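Local coordinates for transposon Tn7 transposition protein tnsA (Escherichia coli, PDB 1T0F) that makes the 5'-strand DNA breaks of Tn7 transposition as the restriction-enzyme-like endonuclease subunit of the TnsAB transposase, at residues Y32-T37 against V58-S63; E84-L89 against D117-C122; E180-V185 against E234-T239. All coordinates share one frame; numbering follows the deposited sequence.

Interaction 1: Y32-T37 against V58-S63; sequences YIPWLT and VHHLLS
With CG of His60 anti to its own carbonyl carbon (chi1 -73°), the imidazole is carried against Thr37, whose own first torsion of 70° sets OG1 between N and C and brings the methyl CG2 over one face of that ring. Thr37 meets it mainly through the carbons next to the backbone: its CA lies 3.5 Å and its CB 3.6 Å from His60 ND1. The same nitrogen is also hydrogen-bonded to the backbone N of Val38, which restrains the rotation of the ring. At CD2 of His60 the ring meets the pyrrolidine of Pro34, crossing it at about a right angle, with Pro34 CG 4.0 Å away.

Two residues further along the chain, the branches of Leu62 take up the rest of the contact. Leu62 CD2 meets CD1 of Leu36 at 4.1 Å, and Leu62 CD1 sits 3.8 Å from Thr37 O. The carbonyl Leu36 O is buried here, with His60 CB against it, and has no polar partner in the model.

The loop 32-37 is thus laid against the second strand of the hairpin 48-51/58-61. Leu36 also touches Gln85 of strand 79-87, while Leu62 N is hydrogen-bonded to the active-site residue Glu66 in helix 64-75, whose N-cap is Ser63.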
loop_
_atom_site.group_PDB
_atom_site.type_symbol
_atom_site.label_atom_id
_atom_site.label_comp_id
_atom_site.label_asym_id
_atom_site.label_seq_id
_atom_site.Cartn_x
_atom_site.Cartn_y
_atom_site.Cartn_z
ATOM N N TYR A 32 13.721 -4.831 -6.588
ATOM C CA TYR A 32 12.435 -4.608 -7.240
ATOM C C TYR A 32 12.225 -3.162 -7.665
ATOM O O TYR A 32 12.638 -2.232 -6.972
ATOM C CB TYR A 32 11.291 -5.015 -6.299
ATOM C CG TYR A 32 9.906 -4.797 -6.877
ATOM C CD1 TYR A 32 9.406 -5.633 -7.878
ATOM C CD2 TYR A 32 9.098 -3.753 -6.422
ATOM C CE1 TYR A 32 8.127 -5.438 -8.414
ATOM C CE2 TYR A 32 7.818 -3.547 -6.954
ATOM C CZ TYR A 32 7.342 -4.395 -7.944
ATOM O OH TYR A 32 6.069 -4.214 -8.442
ATOM N N ILE A 33 11.575 -2.986 -8.813
ATOM C CA ILE A 33 11.238 -1.661 -9.324
ATOM C C ILE A 33 9.741 -1.727 -9.641
ATOM O O ILE A 33 9.314 -2.568 -10.416
ATOM C CB ILE A 33 12.013 -1.326 -10.619
ATOM C CG1 ILE A 33 13.519 -1.338 -10.346
ATOM C CG2 ILE A 33 11.605 0.050 -11.117
ATOM C CD1 ILE A 33 14.365 -0.947 -11.552
ATOM N N PRO A 34 8.926 -0.852 -9.032
ATOM C CA PRO A 34 7.479 -0.874 -9.293
ATOM C C PRO A 34 7.116 -0.470 -10.722
ATOM O O PRO A 34 7.826 0.311 -11.353
ATOM C CB PRO A 34 6.932 0.107 -8.262
ATOM C CG PRO A 34 8.038 1.116 -8.162
ATOM C CD PRO A 34 9.282 0.249 -8.122
ATOM N N TRP A 35 6.009 -1.003 -11.227
ATOM C CA TRP A 35 5.568 -0.674 -12.579
ATOM C C TRP A 35 5.150 0.796 -12.635
ATOM O O TRP A 35 5.503 1.512 -13.571
ATOM C CB TRP A 35 4.407 -1.582 -12.996
ATOM C CG TRP A 35 3.838 -1.240 -14.348
ATOM C CD1 TRP A 35 2.644 -0.625 -14.605
ATOM C CD2 TRP A 35 4.454 -1.470 -15.621
ATOM N NE1 TRP A 35 2.475 -0.460 -15.964
ATOM C CE2 TRP A 35 3.572 -0.968 -16.609
ATOM C CE3 TRP A 35 5.665 -2.049 -16.024
ATOM C CZ2 TRP A 35 3.866 -1.029 -17.978
ATOM C CZ3 TRP A 35 5.955 -2.111 -17.392
ATOM C CH2 TRP A 35 5.057 -1.603 -18.347
ATOM N N LEU A 36 4.410 1.244 -11.625
ATOM C CA LEU A 36 3.961 2.632 -11.547
ATOM C C LEU A 36 4.753 3.378 -10.481
ATOM O O LEU A 36 5.138 2.797 -9.467
ATOM C CB LEU A 36 2.477 2.699 -11.176
ATOM C CG LEU A 36 1.453 1.943 -12.027
ATOM C CD1 LEU A 36 0.074 2.084 -11.381
ATOM C CD2 LEU A 36 1.446 2.488 -13.454
ATOM N N THR A 37 4.980 4.669 -10.707
ATOM C CA THR A 37 5.703 5.509 -9.762
ATOM C C THR A 37 4.775 6.645 -9.347
ATOM O O THR A 37 3.699 6.808 -9.922
ATOM C CB THR A 37 6.968 6.112 -10.403
ATOM O OG1 THR A 37 6.589 7.092 -11.380
ATOM C CG2 THR A 37 7.780 5.029 -11.078
ATOM N N VAL A 58 12.723 2.771 -1.182
ATOM C CA VAL A 58 11.810 3.889 -0.989
ATOM C C VAL A 58 10.651 3.458 -1.890
ATOM O O VAL A 58 10.809 3.353 -3.113
ATOM C CB VAL A 58 12.380 5.231 -1.503
ATOM C CG1 VAL A 58 11.258 6.268 -1.584
ATOM C CG2 VAL A 58 13.471 5.728 -0.560
ATOM N N HIS A 59 9.498 3.181 -1.287
ATOM C CA HIS A 59 8.341 2.723 -2.041
ATOM C C HIS A 59 7.517 3.851 -2.637
ATOM O O HIS A 59 7.552 4.982 -2.159
ATOM C CB HIS A 59 7.441 1.866 -1.148
ATOM C CG HIS A 59 8.089 0.602 -0.677
ATOM N ND1 HIS A 59 7.694 -0.645 -1.113
ATOM C CD2 HIS A 59 9.120 0.396 0.175
ATOM C CE1 HIS A 59 8.454 -1.567 -0.546
ATOM N NE2 HIS A 59 9.327 -0.961 0.240
ATOM N N HIS A 60 6.763 3.505 -3.676
ATOM C CA HIS A 60 5.893 4.440 -4.385
ATOM C C HIS A 60 4.441 4.095 -4.142
ATOM O O HIS A 60 3.949 3.091 -4.649
ATOM C CB HIS A 60 6.158 4.368 -5.884
ATOM C CG HIS A 60 7.453 4.988 -6.294
ATOM N ND1 HIS A 60 7.532 6.255 -6.828
ATOM C CD2 HIS A 60 8.724 4.529 -6.222
ATOM C CE1 HIS A 60 8.796 6.550 -7.071
ATOM N NE2 HIS A 60 9.540 5.519 -6.712
ATOM N N LEU A 61 3.759 4.941 -3.380
ATOM C CA LEU A 61 2.354 4.730 -3.063
ATOM C C LEU A 61 1.575 5.862 -3.732
ATOM O O LEU A 61 1.948 7.034 -3.618
ATOM C CB LEU A 61 2.170 4.738 -1.542
ATOM C CG LEU A 61 3.164 3.786 -0.851
ATOM C CD1 LEU A 61 3.039 3.911 0.664
ATOM C CD2 LEU A 61 2.916 2.365 -1.302
ATOM N N LEU A 62 0.502 5.502 -4.429
ATOM C CA LEU A 62 -0.289 6.483 -5.167
ATOM C C LEU A 62 -1.578 7.032 -4.546
ATOM O O LEU A 62 -2.370 7.672 -5.240
ATOM C CB LEU A 62 -0.575 5.929 -6.568
ATOM C CG LEU A 62 0.600 6.010 -7.555
ATOM C CD1 LEU A 62 1.865 5.394 -6.963
ATOM C CD2 LEU A 62 0.213 5.301 -8.843
ATOM N N SER A 63 -1.787 6.798 -3.252
ATOM C CA SER A 63 -2.966 7.319 -2.559
ATOM C C SER A 63 -2.773 7.174 -1.054
ATOM O O SER A 63 -1.900 6.426 -0.612
ATOM C CB SER A 63 -4.228 6.557 -2.975
ATOM O OG SER A 63 -4.263 5.257 -2.411
#

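Interaction 2: E84-L89 against D117-C122; sequences EQFPLL and DFLVDC. With MG (magnesium ion), chain E.
Gln85 and Asp117 share the one direct hydrogen bond between these segments, from Gln85 N to Asp117 O (2.9 Å, 152° at the hydrogen). The CA of Glu84 adds a CA-H...O contact of 3.1 Å to the same Asp117 O. Next to it, Glu84 and Phe118 form an antiparallel non-hydrogen-bonded pair, Glu84 CB lying 4.0 Å from Phe118 CD1. The carboxylate of Glu84 leads off to Arg57, His59 and the backbone of His60.

Water-mediated and metal bonds gather at the corner where both strands turn. One water donates to Gln85 OE1 (2.8 Å) and to Asp117 OD1 (2.9 Å), bridging an amide and a carboxylate whose planes are 54° apart. Gln85 NE2 is held by Glu66 OE1 and His60 O. The other carboxylate oxygen, Asp117 OD2, binds magnesium at 2.4 Å, with Gln133, Val134 and two waters completing the ligands.

Apolar contact is concentrated at Phe86. With CG anti to the backbone N (chi1 -171°), its ring is swung to Leu119, whose CD2 stands over the ring centre, 3.7 Å from the Phe86 centroid, as a CH-pi contact. Were Phe86 an alanine, the Leu119 methyl would probably lose its aromatic partner, leaving a gap beside it where the ring had been.

Asp117 and Phe118 together face Ile132 in a classic beta bulge. The catalytic aspartate on a bent strand beside a strand carrying Gln133, with Lys135 just after it, is the signature of the PD-(D/E)XK, restriction-enzyme-like nuclease fold.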
loop_
_atom_site.group_PDB
_atom_site.type_symbol
_atom_site.label_atom_id
_atom_site.label_comp_id
_atom_site.label_asym_id
_atom_site.label_seq_id
_atom_site.Cartn_x
_atom_site.Cartn_y
_atom_site.Cartn_z
ATOM N N GLU A 84 5.044 -3.224 -4.479
ATOM C CA GLU A 84 3.925 -2.360 -4.859
ATOM C C GLU A 84 3.824 -2.150 -6.365
ATOM O O GLU A 84 4.819 -2.265 -7.086
ATOM C CB GLU A 84 4.039 -0.996 -4.163
ATOM C CG GLU A 84 5.082 -0.025 -4.745
ATOM C CD GLU A 84 6.500 -0.231 -4.205
ATOM O OE1 GLU A 84 6.801 -1.311 -3.650
ATOM O OE2 GLU A 84 7.325 0.696 -4.355
ATOM N N GLN A 85 2.613 -1.837 -6.822
ATOM C CA GLN A 85 2.343 -1.587 -8.241
ATOM C C GLN A 85 2.930 -2.730 -9.073
ATOM O O GLN A 85 3.738 -2.510 -9.987
ATOM C CB GLN A 85 2.967 -0.251 -8.674
ATOM C CG GLN A 85 2.954 0.887 -7.645
ATOM C CD GLN A 85 1.571 1.226 -7.092
ATOM O OE1 GLN A 85 0.545 0.987 -7.738
ATOM N NE2 GLN A 85 1.545 1.808 -5.891
ATOM N N PHE A 86 2.522 -3.953 -8.748
ATOM C CA PHE A 86 3.015 -5.143 -9.432
ATOM C C PHE A 86 2.241 -5.378 -10.734
ATOM O O PHE A 86 1.029 -5.604 -10.722
ATOM C CB PHE A 86 2.884 -6.359 -8.513
ATOM C CG PHE A 86 3.562 -7.586 -9.042
ATOM C CD1 PHE A 86 4.940 -7.727 -8.939
ATOM C CD2 PHE A 86 2.830 -8.586 -9.667
ATOM C CE1 PHE A 86 5.582 -8.852 -9.454
ATOM C CE2 PHE A 86 3.462 -9.717 -10.188
ATOM C CZ PHE A 86 4.845 -9.847 -10.079
ATOM N N PRO A 87 2.946 -5.348 -11.877
ATOM C CA PRO A 87 2.331 -5.546 -13.195
ATOM C C PRO A 87 1.891 -6.975 -13.488
ATOM O O PRO A 87 2.579 -7.929 -13.129
ATOM C CB PRO A 87 3.425 -5.063 -14.144
ATOM C CG PRO A 87 4.669 -5.585 -13.457
ATOM C CD PRO A 87 4.414 -5.206 -11.997
ATOM N N LEU A 88 0.740 -7.116 -14.148
ATOM C CA LEU A 88 0.207 -8.418 -14.507
ATOM C C LEU A 88 0.559 -8.646 -15.978
ATOM O O LEU A 88 0.338 -7.764 -16.807
ATOM C CB LEU A 88 -1.315 -8.436 -14.323
ATOM C CG LEU A 88 -1.874 -7.801 -13.042
ATOM C CD1 LEU A 88 -3.367 -8.103 -12.938
ATOM C CD2 LEU A 88 -1.146 -8.348 -11.825
ATOM N N LEU A 89 1.104 -9.818 -16.287
ATOM C CA LEU A 89 1.513 -10.156 -17.656
ATOM C C LEU A 89 0.413 -9.881 -18.678
ATOM O O LEU A 89 -0.633 -10.530 -18.664
ATOM C CB LEU A 89 1.905 -11.632 -17.747
ATOM C CG LEU A 89 2.528 -12.048 -19.084
ATOM C CD1 LEU A 89 3.835 -11.286 -19.270
ATOM C CD2 LEU A 89 2.782 -13.547 -19.114
ATOM N N ASP A 117 -1.948 -3.468 -6.595
ATOM C CA ASP A 117 -1.299 -2.552 -5.684
ATOM C C ASP A 117 -0.174 -3.108 -4.829
ATOM O O ASP A 117 0.832 -2.426 -4.653
ATOM C CB ASP A 117 -2.347 -1.847 -4.830
ATOM C CG ASP A 117 -3.345 -1.073 -5.688
ATOM O OD1 ASP A 117 -2.946 -0.612 -6.782
ATOM O OD2 ASP A 117 -4.513 -0.928 -5.289
ATOM N N PHE A 118 -0.332 -4.326 -4.310
ATOM C CA PHE A 118 0.716 -4.942 -3.486
ATOM C C PHE A 118 0.785 -6.451 -3.654
ATOM O O PHE A 118 -0.240 -7.135 -3.625
ATOM C CB PHE A 118 0.483 -4.691 -1.985
ATOM C CG PHE A 118 0.455 -3.246 -1.585
ATOM C CD1 PHE A 118 1.636 -2.550 -1.332
ATOM C CD2 PHE A 118 -0.763 -2.589 -1.411
ATOM C CE1 PHE A 118 1.604 -1.218 -0.905
ATOM C CE2 PHE A 118 -0.809 -1.260 -0.984
ATOM C CZ PHE A 118 0.376 -0.570 -0.728
ATOM N N LEU A 119 1.994 -6.973 -3.828
ATOM C CA LEU A 119 2.203 -8.417 -3.894
ATOM C C LEU A 119 3.084 -8.608 -2.663
ATOM O O LEU A 119 4.173 -8.040 -2.578
ATOM C CB LEU A 119 2.948 -8.842 -5.162
ATOM C CG LEU A 119 3.313 -10.333 -5.160
ATOM C CD1 LEU A 119 2.059 -11.188 -5.063
ATOM C CD2 LEU A 119 4.084 -10.679 -6.433
ATOM N N VAL A 120 2.609 -9.401 -1.713
ATOM C CA VAL A 120 3.317 -9.565 -0.446
ATOM C C VAL A 120 3.840 -10.967 -0.216
ATOM O O VAL A 120 3.149 -11.948 -0.499
ATOM C CB VAL A 120 2.367 -9.181 0.733
ATOM C CG1 VAL A 120 3.121 -9.188 2.076
ATOM C CG2 VAL A 120 1.753 -7.801 0.473
ATOM N N ASP A 121 5.071 -11.045 0.292
ATOM C CA ASP A 121 5.712 -12.316 0.621
ATOM C C ASP A 121 5.924 -12.335 2.138
ATOM O O ASP A 121 6.391 -11.359 2.710
ATOM C CB ASP A 121 7.068 -12.437 -0.079
ATOM C CG ASP A 121 6.937 -12.669 -1.574
ATOM O OD1 ASP A 121 6.434 -13.740 -1.965
ATOM O OD2 ASP A 121 7.333 -11.780 -2.353
ATOM N N CYS A 122 5.581 -13.443 2.784
ATOM C CA CYS A 122 5.749 -13.559 4.232
ATOM C C CYS A 122 6.670 -14.734 4.560
ATOM O O CYS A 122 6.733 -15.712 3.808
ATOM C CB CYS A 122 4.391 -13.755 4.911
ATOM S SG CYS A 122 3.219 -12.388 4.644
HETATM MG MG MG E . -6.046 0.497 -6.462
HETATM O O HOH W 1 -1.105 -0.875 -8.997
HETATM O O HOH W 2 -4.990 2.697 -5.706
HETATM O O HOH W 3 -7.475 1.934 -7.813
#

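Interaction 3: E180-V185 against E234-T239; sequences EWLYSV and EIRALT
Ile235 O is gripped twice by Thr239, the residue whose methyl meets Leu182 across the contact: OG1 of Thr239 donates to it at 2.7 Å and the backbone N of Thr239 at 2.9 Å, from opposite faces of the carbonyl plane. A first torsion of -60° turns the hydroxyl back to its own helix and leaves CG2 to point outward, where it lies 3.9 Å from Leu182 CD1, the two side chains crossing at about a right angle. The other branch of Leu182 rests on the preceding turn, CD2 being 3.7 Å from Arg236 O and close to the CG of Arg236 as well.

Both helices, 173-183 and 230-240, belong to the C-terminal part of TnsA, whose family is grouped with helix-turn-helix proteins, and the contact sets the C-terminal end region of helix 173-183 against the second.

Arg236 makes the largest single contribution. Extended from CG to NE, its chain runs across Trp181 so that CD lies over a face of the six-membered ring, 4.2 Å from the centroid and 28° off the normal, a CH-pi contact. The guanidinium is turned 73° from the indole, and at its long distance any cation-pi attraction is weak at most. The end of Arg236 reaches the carbonyls of Trp181 and Leu182: NH2 approaches Trp181 O in a weak bond whose short length and bent angle make it doubtful, and Leu182 O lies over one face of the group, 3.2 Å from NH2, without a hydrogen bond. A positive charge near the C-terminal end of a helix is likely to be favourable. Ser184 OG lies at the edge of the guanidinium. Beyond the contact, Tyr183 OH is hydrogen-bonded to Ala240 O, and Phe252 meets the Trp181 ring.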
loop_
_atom_site.group_PDB
_atom_site.type_symbol
_atom_site.label_atom_id
_atom_site.label_comp_id
_atom_site.label_asym_id
_atom_site.label_seq_id
_atom_site.Cartn_x
_atom_site.Cartn_y
_atom_site.Cartn_z
ATOM N N GLU A 180 -3.580 10.501 10.126
ATOM C CA GLU A 180 -4.139 11.847 10.099
ATOM C C GLU A 180 -3.158 12.828 10.736
ATOM O O GLU A 180 -2.907 13.909 10.212
ATOM C CB GLU A 180 -5.462 11.866 10.866
ATOM C CG GLU A 180 -6.687 12.083 9.994
ATOM C CD GLU A 180 -7.932 11.410 10.554
ATOM O OE1 GLU A 180 -8.214 11.576 11.761
ATOM O OE2 GLU A 180 -8.631 10.718 9.781
ATOM N N TRP A 181 -2.601 12.437 11.874
ATOM C CA TRP A 181 -1.657 13.287 12.580
ATOM C C TRP A 181 -0.315 13.367 11.857
ATOM O O TRP A 181 0.241 14.450 11.670
ATOM C CB TRP A 181 -1.459 12.757 14.003
ATOM C CG TRP A 181 -0.448 13.529 14.772
ATOM C CD1 TRP A 181 -0.583 14.792 15.276
ATOM C CD2 TRP A 181 0.889 13.117 15.069
ATOM N NE1 TRP A 181 0.597 15.193 15.865
ATOM C CE2 TRP A 181 1.515 14.182 15.750
ATOM C CE3 TRP A 181 1.622 11.945 14.819
ATOM C CZ2 TRP A 181 2.845 14.115 16.189
ATOM C CZ3 TRP A 181 2.942 11.878 15.254
ATOM C CH2 TRP A 181 3.539 12.957 15.932
ATOM N N LEU A 182 0.199 12.217 11.438
ATOM C CA LEU A 182 1.480 12.146 10.750
ATOM C C LEU A 182 1.518 12.774 9.372
ATOM O O LEU A 182 2.557 13.268 8.947
ATOM C CB LEU A 182 1.921 10.694 10.590
ATOM C CG LEU A 182 2.791 10.030 11.643
ATOM C CD1 LEU A 182 3.097 8.622 11.165
ATOM C CD2 LEU A 182 4.087 10.822 11.844
ATOM N N TYR A 183 0.393 12.739 8.669
ATOM C CA TYR A 183 0.340 13.258 7.312
ATOM C C TYR A 183 -0.730 14.328 7.088
ATOM O O TYR A 183 -1.126 14.579 5.952
ATOM C CB TYR A 183 0.118 12.092 6.343
ATOM C CG TYR A 183 1.174 11.007 6.425
ATOM C CD1 TYR A 183 2.334 11.071 5.650
ATOM C CD2 TYR A 183 1.019 9.922 7.288
ATOM C CE1 TYR A 183 3.314 10.079 5.734
ATOM C CE2 TYR A 183 1.991 8.927 7.380
ATOM C CZ TYR A 183 3.134 9.011 6.602
ATOM O OH TYR A 183 4.096 8.025 6.690
ATOM N N SER A 184 -1.192 14.956 8.166
ATOM C CA SER A 184 -2.207 16.000 8.062
ATOM C C SER A 184 -1.760 17.041 7.044
ATOM O O SER A 184 -2.561 17.542 6.256
ATOM C CB SER A 184 -2.398 16.688 9.412
ATOM O OG SER A 184 -1.200 17.335 9.804
ATOM N N VAL A 185 -0.472 17.366 7.076
ATOM C CA VAL A 185 0.095 18.346 6.160
ATOM C C VAL A 185 1.146 17.705 5.257
ATOM O O VAL A 185 1.548 16.559 5.467
ATOM C CB VAL A 185 0.755 19.509 6.931
ATOM C CG1 VAL A 185 -0.269 20.180 7.839
ATOM C CG2 VAL A 185 1.933 18.990 7.744
ATOM N N GLU A 234 11.252 16.518 14.658
ATOM C CA GLU A 234 12.248 15.742 13.931
ATOM C C GLU A 234 11.798 14.286 13.845
ATOM O O GLU A 234 11.873 13.663 12.789
ATOM C CB GLU A 234 13.607 15.822 14.629
ATOM C CG GLU A 234 14.124 17.236 14.804
ATOM C CD GLU A 234 15.534 17.272 15.361
ATOM O OE1 GLU A 234 15.822 16.492 16.297
ATOM O OE2 GLU A 234 16.349 18.086 14.872
ATOM N N ILE A 235 11.325 13.750 14.967
ATOM C CA ILE A 235 10.849 12.374 15.019
ATOM C C ILE A 235 9.655 12.213 14.080
ATOM O O ILE A 235 9.533 11.214 13.375
ATOM C CB ILE A 235 10.423 11.990 16.465
ATOM C CG1 ILE A 235 11.659 11.887 17.360
ATOM C CG2 ILE A 235 9.664 10.672 16.469
ATOM C CD1 ILE A 235 12.617 10.787 16.967
ATOM N N ARG A 236 8.779 13.208 14.074
ATOM C CA ARG A 236 7.600 13.174 13.229
ATOM C C ARG A 236 7.982 13.089 11.751
ATOM O O ARG A 236 7.431 12.273 11.009
ATOM C CB ARG A 236 6.748 14.421 13.486
ATOM C CG ARG A 236 5.406 14.436 12.773
ATOM C CD ARG A 236 4.602 15.674 13.181
ATOM N NE ARG A 236 3.319 15.763 12.489
ATOM C CZ ARG A 236 3.189 15.895 11.171
ATOM N NH1 ARG A 236 4.265 15.954 10.400
ATOM N NH2 ARG A 236 1.981 15.972 10.625
ATOM N N ALA A 237 8.930 13.925 11.331
ATOM C CA ALA A 237 9.369 13.945 9.937
ATOM C C ALA A 237 10.053 12.641 9.533
ATOM O O ALA A 237 9.803 12.107 8.446
ATOM C CB ALA A 237 10.308 15.133 9.698
ATOM N N LEU A 238 10.913 12.120 10.406
ATOM C CA LEU A 238 11.618 10.878 10.107
ATOM C C LEU A 238 10.647 9.696 10.077
ATOM O O LEU A 238 10.823 8.755 9.299
ATOM C CB LEU A 238 12.722 10.636 11.145
ATOM C CG LEU A 238 13.909 11.604 11.047
ATOM C CD1 LEU A 238 14.758 11.547 12.322
ATOM C CD2 LEU A 238 14.738 11.247 9.811
ATOM N N THR A 239 9.616 9.752 10.914
ATOM C CA THR A 239 8.630 8.679 10.962
ATOM C C THR A 239 7.746 8.695 9.710
ATOM O O THR A 239 7.474 7.651 9.124
ATOM C CB THR A 239 7.721 8.790 12.211
ATOM O OG1 THR A 239 8.522 8.717 13.399
ATOM C CG2 THR A 239 6.722 7.642 12.239
#

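Overall arrangement
From the N terminus, the loop 32-37 is the first segment to be paired: interaction 1 closes on strand 58-61, after strand 48-51, and leads straight into helix 64-75. Interaction 2 opens later, on strand 79-87, and closes on strand 115-122 after helix 90-100. Interaction 3 closes last, over a largely helical stretch of 48 residues. The three are in series, none nested or crossed. Interactions 1 and 2 nonetheless touch, since Tyr32 and His59 both reach Glu84, tying the loop and hairpin to the edge of the catalytic sheet. Interaction 3, in the C-terminal helical part, lies with its centre about 27 Å from that of interaction 2, on the opposite side of the chain's centre.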